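Side-chain contacts in glycosyl hydrolase BlGH5_18 (Bifidobacterium longum subsp. infantis, PDB 7LQX), which probably hydrolyses glycosidic bonds during the breakdown of N-glycans, as a family 5 (subfamily 18) glycoside hydrolase of a gut bifidobacterium: residues Y30-H34 with G35-F39; R181-D184 with A185-D189; S322-P325 with P326-A330; T404-S408 with A409-D413. One frame throughout, in Å; residues are numbered along the deposited sequence.

Contact 1: residues Y30-H34 with G35-F39; sequences YTPSH and GWFHF. With EDO (1,2-ethanediol), chain B.
Phe37 lays one end of its ring against three successive residues of the segment 30-34. Its CE1 lies 3.4 Å from Tyr30 O and also touches Pro32 CD, while CZ meets Thr31 CG2 at 3.7 Å. The ring gets there because CG stands anti to the carbonyl carbon, beside the backbone N (chi1 -58°). Phe39 takes the other flank: its CB lies 3.8 Å from Pro32 CB, the two side chains crossing at about a right angle, and His34 O sits at the edge of its ring, 3.5 Å from CD2. A weak hydrogen bond, Trp36 N to Pro32 O at 3.0 Å, draws the turn together. In the next shell Phe37 turns its ring edge to one face of the Trp36 indole, CD2 standing 3.3 Å above the plane and over its centre. With an alanine in place of Phe37, Pro32 CD and Thr31 CG2 would probably lose their aromatic partner, and one indole face its cover. Further out, Asp51 receives hydrogen bonds from Tyr30 OH and Ser33 OG, and Phe66 meets Phe37. The arrangement is a beta-to-alpha loop, joining strand 25-29 to helix 45-57 in the (beta/alpha)8 barrel expected of family 5.

Contact 2: residues R181-D184 with A185-D189; sequences RRID and AWLAD. With SO4 (sulfate ion), chain H.
Arg182 and Trp186, one helical turn apart, cross at about a right angle, with the guanidinium and indole planes 70° apart. The meeting is therefore no flat stack. Trp186 CB stands over the centre of one guanidinium face, whereas NH2 approaches the indole at its edge, 4.0 Å from Trp186 CD1. The arginine chain leaves with CG anti to the backbone N (chi1 174°) and then bends at chi2 (53°), which folds it along the helix; NH1 comes to 3.7 Å from Ala185 CB, and NE donates to Phe129 O. Replacing Arg182 with a leucine would probably leave Phe129 O without its NE donor and uncover the flank of Trp186.

On the neighbouring flank Ile183 and Leu187 repeat the one-turn spacing in purely apolar form: Ile183 CG2 meets Leu187 CD1 at 3.7 Å, the two chains crossing obliquely. Beneath them runs the alpha-helical backbone ladder, including Trp186 N to Arg182 O at 2.8 Å.

The helix 180-191 is thus two-sided. Trp186 gives its NE1 hydrogen to Glu138 of helix 132-149 and meets Phe129, in the loop before it, edge-to-face, while Ile183 and Leu187 rest on Gln221 of helix 219-224. Near the N-terminal end Arg181 NH2 donates to O3 of a sulfate at 2.9 Å, probably from the crystallisation liquor. Arg182 NH2 and Asp189 OD2 remain 5.4 Å apart, and a water accepts from the first and donates to the second. Their opposite charges probably attract through this bridge rather than by direct contact, and Asp189 meanwhile pairs through OD1 with Lys139.

Contact 3: residues S322-P325 with P326-A330; sequences SDFP and PFEHA. With EDO (1,2-ethanediol), chain E; SO4 (sulfate ion), chain G.
One water is gripped by three groups: His329 NE2 at 2.8 Å, Phe324 O, and O3 of a sulfate probably from the crystallisation liquor. The water lies 3.1 Å from Phe324 O and in the plane of the His329 ring, so it ties the imidazole edge to the backbone at the start of the turn. At its other nitrogen, ND1, the ring is hydrogen-bonded to Val317 O, and partners at both nitrogens fix its rotation.

The same imidazole leans on Phe324, whose CB lies 3.8 Å from His329 NE2. The two rings are oblique, their centroids 5.4 Å apart and their planes at 61°. With CG anti to its carbonyl carbon (chi1 -76°), Phe324 also brings CD2 to 3.8 Å from Glu328 CB, crossing that side chain at about a right angle. Pro325 and Glu328 run side by side, pointing the same way, and Pro325 CB meets Phe327 CE1 at 3.6 Å. Glu328 N donates to Pro325 O at 2.9 Å and opens a short run of helical shape that starts at the paired prolines. The bent chain of Glu328 carries its carboxylate to an ethanediol, whose O1 donates to OE2 at 2.5 Å. Such a diol, probably also from the crystallisation liquor, hints at a polar pocket without proving one.

Asp323 and Ser322 face outward, to Arg76 and Thr77 of the second subunit, while Phe324 meets Phe113 edge-to-face. The whole turn belongs to the long loop between strand 306-312, the last of the eight parallel strands, and helix 342-354, with Pro325 against Ser112 in the turn of the small hairpin 109-114.

Contact 4: residues T404-S408 with A409-D413; sequences TLVTS and ATARD
Ala409, which begins 409-413, brings its CB to 3.8 Å from Thr407 OG1. At Thr410 the backbone N donates to that hydroxyl oxygen at 3.2 Å, in a nearly straight bond (173°). Thr407 can accept it because its OG1 sits between its own backbone N and carbonyl carbon (chi1 70°), directed forward over the turn. The methyl of Thr410 takes the apolar side, CG2 lying 3.8 Å from Val406 CB, with the two side chains at about a right angle. Its hydroxyl shares a water with Thr407 N, at 2.7 Å from Thr410 OG1. Next, Ala411 N bonds to Thr407 O at 2.9 Å, so carbonyl and side chain of one threonine hold the turn, an ST motif. Arg412 then folds back, bent at chi3, and lays a guanidinium face over Ser408 O, which is 3.4 Å above the plane and toward its rim. A second water, at the guanidinium edge, accepts from NH1 and lies 2.6 Å from Ser408 OG, which is also bonded to Val371 N. Finally Asp413 caps helix 414-420 through OD1. The strand end is thus converted into a helical turn chiefly by oxygens meeting backbone N-H groups.

How the contacts relate
Along the chain the four contacts come in series, neither nested nor crossing, and each closes only a local turn. Contact 1 shapes the loop leaving strand 25-29, contact 2 lies within helix 180-191, contact 3 bends the loop after strand 306-312, and contact 4 turns the chain off strand 403-407. Contacts 1 and 3, distant in sequence, meet in space: Trp36 CZ2 lies 3.5 Å from Phe324 CE2, joining the loops after two adjacent strands of the parallel barrel, and both reach the second subunit. Contact 2 stands apart, its centre about 32 Å from that of contact 1. Contact 4 belongs to the separate three-stranded sheet, its centre about 44 Å from that of contact 1.

Contact 1: residues Y30-H34 with G35-F39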
# COMPACT_ATOMS: atom_id res chain seq x y z
N TYR A 30 -2.56 9.02 19.91
CA TYR A 30 -2.30 10.30 19.25
C TYR A 30 -2.60 10.18 17.76
O TYR A 30 -1.91 9.46 17.04
CB TYR A 30 -0.87 10.75 19.51
CG TYR A 30 -0.47 11.99 18.76
CD1 TYR A 30 -1.31 13.07 18.70
CD2 TYR A 30 0.75 12.07 18.10
CE1 TYR A 30 -0.96 14.22 17.99
CE2 TYR A 30 1.12 13.21 17.41
CZ TYR A 30 0.26 14.28 17.35
OH TYR A 30 0.65 15.39 16.63
N THR A 31 -3.64 10.89 17.33
CA THR A 31 -3.97 11.05 15.93
C THR A 31 -3.56 12.45 15.51
O THR A 31 -4.21 13.42 15.91
CB THR A 31 -5.47 10.83 15.73
OG1 THR A 31 -6.22 11.52 16.75
CG2 THR A 31 -5.83 9.36 15.79
N PRO A 32 -2.47 12.62 14.75
CA PRO A 32 -2.00 13.97 14.43
C PRO A 32 -3.09 14.83 13.81
O PRO A 32 -3.82 14.40 12.92
CB PRO A 32 -0.84 13.72 13.46
CG PRO A 32 -0.33 12.36 13.84
CD PRO A 32 -1.55 11.57 14.26
N SER A 33 -3.21 16.06 14.31
CA SER A 33 -4.24 16.96 13.82
C SER A 33 -3.99 17.35 12.37
O SER A 33 -4.95 17.58 11.63
CB SER A 33 -4.31 18.21 14.69
OG SER A 33 -3.13 18.98 14.57
N HIS A 34 -2.74 17.44 11.96
CA HIS A 34 -2.36 17.85 10.61
C HIS A 34 -2.04 16.61 9.79
O HIS A 34 -0.88 16.20 9.67
CB HIS A 34 -1.21 18.85 10.67
CG HIS A 34 -1.61 20.20 11.17
ND1 HIS A 34 -2.26 20.39 12.38
CD2 HIS A 34 -1.47 21.43 10.63
CE1 HIS A 34 -2.49 21.68 12.55
NE2 HIS A 34 -2.02 22.33 11.50
N GLY A 35 -3.08 16.02 9.21
CA GLY A 35 -2.93 14.92 8.29
C GLY A 35 -3.24 13.53 8.83
O GLY A 35 -3.08 12.56 8.09
N TRP A 36 -3.70 13.41 10.07
CA TRP A 36 -3.97 12.07 10.61
C TRP A 36 -2.68 11.25 10.46
O TRP A 36 -1.58 11.79 10.58
CB TRP A 36 -5.20 11.50 9.94
CG TRP A 36 -5.77 10.23 10.55
CD1 TRP A 36 -6.38 10.10 11.77
CD2 TRP A 36 -5.81 8.93 9.94
NE1 TRP A 36 -6.79 8.80 11.95
CE2 TRP A 36 -6.44 8.06 10.85
CE3 TRP A 36 -5.36 8.42 8.73
CZ2 TRP A 36 -6.65 6.71 10.57
CZ3 TRP A 36 -5.56 7.07 8.45
CH2 TRP A 36 -6.20 6.23 9.36
N PHE A 37 -2.79 9.95 10.21
CA PHE A 37 -1.57 9.15 9.99
C PHE A 37 -0.98 9.33 8.61
O PHE A 37 0.04 8.69 8.31
CB PHE A 37 -1.83 7.69 10.35
CG PHE A 37 -2.28 7.54 11.77
CD1 PHE A 37 -1.44 7.91 12.81
CD2 PHE A 37 -3.54 7.08 12.07
CE1 PHE A 37 -1.86 7.81 14.12
CE2 PHE A 37 -3.96 6.97 13.38
CZ PHE A 37 -3.12 7.34 14.41
N HIS A 38 -1.55 10.20 7.79
CA HIS A 38 -0.87 10.68 6.60
C HIS A 38 0.14 11.78 6.93
O HIS A 38 0.90 12.19 6.05
CB HIS A 38 -1.91 11.13 5.57
CG HIS A 38 -3.03 10.16 5.41
ND1 HIS A 38 -2.82 8.81 5.19
CD2 HIS A 38 -4.38 10.32 5.50
CE1 HIS A 38 -3.99 8.19 5.11
NE2 HIS A 38 -4.95 9.08 5.30
N PHE A 39 0.16 12.23 8.20
CA PHE A 39 1.17 13.16 8.69
C PHE A 39 2.57 12.76 8.24
O PHE A 39 3.39 13.61 7.89
CB PHE A 39 1.09 13.16 10.23
CG PHE A 39 2.23 13.89 10.90
CD1 PHE A 39 3.43 13.25 11.16
CD2 PHE A 39 2.10 15.23 11.26
CE1 PHE A 39 4.48 13.92 11.76
CE2 PHE A 39 3.15 15.90 11.87
CZ PHE A 39 4.35 15.24 12.12
C1 EDO B . 0.15 15.58 5.13
O1 EDO B . -1.21 15.77 5.51
C2 EDO B . 0.23 14.87 3.79
O2 EDO B . -0.50 13.64 3.84
O HOH W 1 -5.60 17.68 8.92

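Contact 2: residues R181-D184 with A185-D189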
# COMPACT_ATOMS: atom_id res chain seq x y z
N ARG A 181 -0.01 -22.14 17.62
CA ARG A 181 1.36 -22.52 17.94
C ARG A 181 2.36 -21.66 17.18
O ARG A 181 3.38 -21.26 17.73
CB ARG A 181 1.59 -23.99 17.62
CG ARG A 181 1.37 -24.91 18.79
CD ARG A 181 1.71 -26.35 18.42
NE ARG A 181 3.13 -26.66 18.60
CZ ARG A 181 3.61 -27.90 18.69
NH1 ARG A 181 2.78 -28.92 18.60
NH2 ARG A 181 4.91 -28.13 18.87
N ARG A 182 2.07 -21.34 15.92
CA ARG A 182 2.97 -20.47 15.18
C ARG A 182 2.98 -19.06 15.77
O ARG A 182 4.03 -18.42 15.85
CB ARG A 182 2.60 -20.42 13.71
CG ARG A 182 3.42 -19.43 12.93
CD ARG A 182 4.92 -19.64 13.10
NE ARG A 182 5.67 -18.49 12.57
CZ ARG A 182 6.88 -18.13 12.99
NH1 ARG A 182 7.49 -18.81 13.95
NH2 ARG A 182 7.47 -17.08 12.46
N ILE A 183 1.80 -18.56 16.17
CA ILE A 183 1.73 -17.23 16.76
C ILE A 183 2.46 -17.17 18.10
O ILE A 183 3.10 -16.17 18.42
CB ILE A 183 0.25 -16.77 16.84
CG1 ILE A 183 -0.31 -16.52 15.43
CG2 ILE A 183 0.10 -15.54 17.74
CD1 ILE A 183 0.46 -15.51 14.60
N ASP A 184 2.40 -18.25 18.88
CA ASP A 184 3.21 -18.29 20.10
C ASP A 184 4.67 -17.98 19.79
O ASP A 184 5.32 -17.19 20.49
CB ASP A 184 3.14 -19.68 20.74
CG ASP A 184 1.81 -19.99 21.41
OD1 ASP A 184 1.06 -19.07 21.76
OD2 ASP A 184 1.55 -21.19 21.64
N ALA A 185 5.22 -18.64 18.77
CA ALA A 185 6.63 -18.48 18.45
C ALA A 185 6.90 -17.13 17.81
O ALA A 185 7.92 -16.49 18.10
CB ALA A 185 7.07 -19.60 17.51
N TRP A 186 5.99 -16.68 16.94
CA TRP A 186 6.14 -15.39 16.27
C TRP A 186 6.16 -14.26 17.28
O TRP A 186 7.03 -13.38 17.23
CB TRP A 186 5.00 -15.23 15.27
CG TRP A 186 5.00 -13.93 14.54
CD1 TRP A 186 5.79 -13.58 13.48
CD2 TRP A 186 4.19 -12.79 14.82
NE1 TRP A 186 5.51 -12.29 13.09
CE2 TRP A 186 4.53 -11.79 13.90
CE3 TRP A 186 3.19 -12.52 15.76
CZ2 TRP A 186 3.91 -10.53 13.89
CZ3 TRP A 186 2.58 -11.28 15.75
CH2 TRP A 186 2.94 -10.30 14.82
N LEU A 187 5.21 -14.26 18.21
CA LEU A 187 5.19 -13.24 19.25
C LEU A 187 6.48 -13.27 20.06
O LEU A 187 7.11 -12.23 20.27
CB LEU A 187 4.00 -13.46 20.18
CG LEU A 187 2.62 -13.12 19.62
CD1 LEU A 187 1.52 -13.56 20.58
CD2 LEU A 187 2.53 -11.62 19.35
N ALA A 188 6.89 -14.45 20.53
CA ALA A 188 8.08 -14.52 21.36
C ALA A 188 9.30 -14.01 20.61
O ALA A 188 10.14 -13.29 21.17
CB ALA A 188 8.32 -15.95 21.84
N ASP A 189 9.42 -14.36 19.32
CA ASP A 189 10.58 -13.99 18.52
C ASP A 189 10.70 -12.47 18.38
O ASP A 189 11.80 -11.92 18.49
CB ASP A 189 10.46 -14.67 17.16
CG ASP A 189 11.75 -14.66 16.36
OD1 ASP A 189 12.83 -14.47 16.94
OD2 ASP A 189 11.66 -14.85 15.13
S SO4 H . 7.09 -25.11 18.80
O1 SO4 H . 6.67 -24.93 17.41
O2 SO4 H . 8.31 -24.34 19.06
O3 SO4 H . 7.34 -26.52 19.07
O4 SO4 H . 6.02 -24.63 19.68
O HOH W 2 9.24 -16.45 14.30

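Contact 3: residues S322-P325 with P326-A330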
# COMPACT_ATOMS: atom_id res chain seq x y z
N SER A 322 -12.08 10.99 3.36
CA SER A 322 -13.23 10.17 3.01
C SER A 322 -12.98 8.69 3.28
O SER A 322 -11.87 8.25 3.59
CB SER A 322 -13.58 10.37 1.52
OG SER A 322 -13.87 11.72 1.24
N ASP A 323 -14.07 7.93 3.15
CA ASP A 323 -14.11 6.48 3.24
C ASP A 323 -13.95 5.96 4.67
O ASP A 323 -14.01 4.75 4.86
CB ASP A 323 -13.14 5.78 2.28
CG ASP A 323 -13.44 6.10 0.83
OD1 ASP A 323 -14.63 6.14 0.45
OD2 ASP A 323 -12.49 6.34 0.07
N PHE A 324 -13.79 6.83 5.66
CA PHE A 324 -13.87 6.36 7.02
C PHE A 324 -15.33 6.08 7.37
O PHE A 324 -16.21 6.86 6.99
CB PHE A 324 -13.42 7.44 8.00
CG PHE A 324 -11.95 7.64 8.07
CD1 PHE A 324 -11.31 8.45 7.18
CD2 PHE A 324 -11.20 7.03 9.07
CE1 PHE A 324 -9.95 8.66 7.26
CE2 PHE A 324 -9.85 7.23 9.15
CZ PHE A 324 -9.22 8.05 8.26
N PRO A 325 -15.61 5.02 8.12
CA PRO A 325 -16.90 4.95 8.80
C PRO A 325 -17.14 6.26 9.52
O PRO A 325 -16.24 6.76 10.21
CB PRO A 325 -16.71 3.79 9.79
CG PRO A 325 -15.66 2.92 9.16
CD PRO A 325 -14.73 3.89 8.46
N PRO A 326 -18.30 6.89 9.32
CA PRO A 326 -18.46 8.28 9.77
C PRO A 326 -18.09 8.54 11.23
O PRO A 326 -17.48 9.57 11.53
CB PRO A 326 -19.94 8.56 9.50
CG PRO A 326 -20.23 7.72 8.29
CD PRO A 326 -19.42 6.46 8.46
N PHE A 327 -18.45 7.64 12.14
CA PHE A 327 -18.16 7.86 13.55
C PHE A 327 -16.67 8.03 13.82
O PHE A 327 -16.29 8.62 14.85
CB PHE A 327 -18.73 6.72 14.40
CG PHE A 327 -17.89 5.48 14.38
CD1 PHE A 327 -18.00 4.55 13.36
CD2 PHE A 327 -16.98 5.24 15.39
CE1 PHE A 327 -17.22 3.42 13.35
CE2 PHE A 327 -16.20 4.11 15.38
CZ PHE A 327 -16.33 3.19 14.36
N GLU A 328 -15.80 7.49 12.96
CA GLU A 328 -14.37 7.58 13.21
C GLU A 328 -13.92 9.03 13.33
O GLU A 328 -12.99 9.34 14.07
CB GLU A 328 -13.57 6.90 12.10
CG GLU A 328 -13.75 5.40 12.03
CD GLU A 328 -12.80 4.61 12.93
OE1 GLU A 328 -12.01 5.21 13.68
OE2 GLU A 328 -12.86 3.37 12.86
N HIS A 329 -14.58 9.93 12.60
CA HIS A 329 -14.13 11.30 12.59
C HIS A 329 -14.28 11.96 13.95
O HIS A 329 -13.51 12.87 14.28
CB HIS A 329 -14.93 12.10 11.58
CG HIS A 329 -14.60 11.80 10.15
ND1 HIS A 329 -13.59 12.44 9.47
CD2 HIS A 329 -15.15 10.93 9.27
CE1 HIS A 329 -13.53 11.98 8.23
NE2 HIS A 329 -14.47 11.07 8.08
N ALA A 330 -15.26 11.53 14.75
CA ALA A 330 -15.68 12.22 15.96
C ALA A 330 -15.11 11.60 17.24
O ALA A 330 -15.50 12.01 18.34
CB ALA A 330 -17.22 12.24 16.04
C1 EDO E . -11.95 1.95 16.01
O1 EDO E . -12.95 2.05 15.00
C2 EDO E . -11.17 3.25 16.12
O2 EDO E . -10.62 3.61 14.85
S SO4 G . -17.38 9.79 3.10
O1 SO4 G . -17.97 10.65 2.07
O2 SO4 G . -16.67 8.70 2.45
O3 SO4 G . -16.48 10.59 3.93
O4 SO4 G . -18.43 9.22 3.94
O HOH W 3 -15.11 9.51 5.90

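Contact 4: residues T404-S408 with A409-D413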
# COMPACT_ATOMS: atom_id res chain seq x y z
N THR A 404 -15.04 -11.29 39.25
CA THR A 404 -13.99 -11.51 38.26
C THR A 404 -14.35 -12.77 37.47
O THR A 404 -15.45 -13.30 37.57
CB THR A 404 -12.62 -11.55 38.93
OG1 THR A 404 -11.59 -11.57 37.93
CG2 THR A 404 -12.45 -12.76 39.85
N LEU A 405 -13.41 -13.22 36.65
CA LEU A 405 -13.54 -14.47 35.91
C LEU A 405 -12.34 -15.34 36.24
O LEU A 405 -11.22 -14.83 36.35
CB LEU A 405 -13.62 -14.23 34.41
CG LEU A 405 -14.94 -13.49 34.11
CD1 LEU A 405 -14.70 -12.07 33.63
CD2 LEU A 405 -15.86 -14.27 33.17
N VAL A 406 -12.58 -16.64 36.38
CA VAL A 406 -11.50 -17.58 36.62
C VAL A 406 -11.68 -18.77 35.69
O VAL A 406 -12.78 -19.06 35.22
CB VAL A 406 -11.43 -18.06 38.09
CG1 VAL A 406 -11.22 -16.89 39.03
CG2 VAL A 406 -12.68 -18.84 38.46
N THR A 407 -10.58 -19.46 35.41
CA THR A 407 -10.68 -20.69 34.67
C THR A 407 -11.09 -21.84 35.59
O THR A 407 -11.01 -21.76 36.82
CB THR A 407 -9.36 -21.07 34.01
OG1 THR A 407 -8.43 -21.45 35.04
CG2 THR A 407 -8.81 -19.91 33.19
N SER A 408 -11.50 -22.94 34.96
CA SER A 408 -11.82 -24.16 35.70
C SER A 408 -10.65 -24.67 36.53
O SER A 408 -10.86 -25.23 37.60
CB SER A 408 -12.33 -25.23 34.72
OG SER A 408 -11.52 -25.30 33.56
N ALA A 409 -9.41 -24.47 36.07
CA ALA A 409 -8.25 -24.85 36.87
C ALA A 409 -8.12 -23.97 38.11
O ALA A 409 -7.93 -24.48 39.22
CB ALA A 409 -6.99 -24.79 36.01
N THR A 410 -8.24 -22.66 37.95
CA THR A 410 -8.17 -21.76 39.10
C THR A 410 -9.28 -22.05 40.09
O THR A 410 -9.08 -21.98 41.31
CB THR A 410 -8.21 -20.32 38.60
OG1 THR A 410 -7.07 -20.09 37.78
CG2 THR A 410 -8.22 -19.33 39.74
N ALA A 411 -10.46 -22.43 39.58
CA ALA A 411 -11.59 -22.71 40.45
C ALA A 411 -11.33 -23.90 41.37
O ALA A 411 -12.04 -24.06 42.36
CB ALA A 411 -12.85 -22.98 39.62
N ARG A 412 -10.35 -24.74 41.04
CA ARG A 412 -9.95 -25.86 41.89
C ARG A 412 -8.78 -25.52 42.81
O ARG A 412 -8.31 -26.40 43.54
CB ARG A 412 -9.56 -27.07 41.03
CG ARG A 412 -10.69 -27.65 40.18
CD ARG A 412 -10.28 -28.93 39.41
NE ARG A 412 -9.24 -28.70 38.42
CZ ARG A 412 -9.45 -28.52 37.11
NH1 ARG A 412 -10.68 -28.55 36.62
NH2 ARG A 412 -8.42 -28.33 36.30
N ASP A 413 -8.29 -24.28 42.80
CA ASP A 413 -7.06 -23.88 43.51
C ASP A 413 -7.44 -22.91 44.62
O ASP A 413 -7.58 -21.71 44.39
CB ASP A 413 -6.08 -23.27 42.51
CG ASP A 413 -4.73 -22.95 43.12
OD1 ASP A 413 -4.61 -22.90 44.36
OD2 ASP A 413 -3.80 -22.70 42.32
O HOH W 4 -8.15 -17.96 36.50
O HOH W 5 -10.33 -27.64 33.70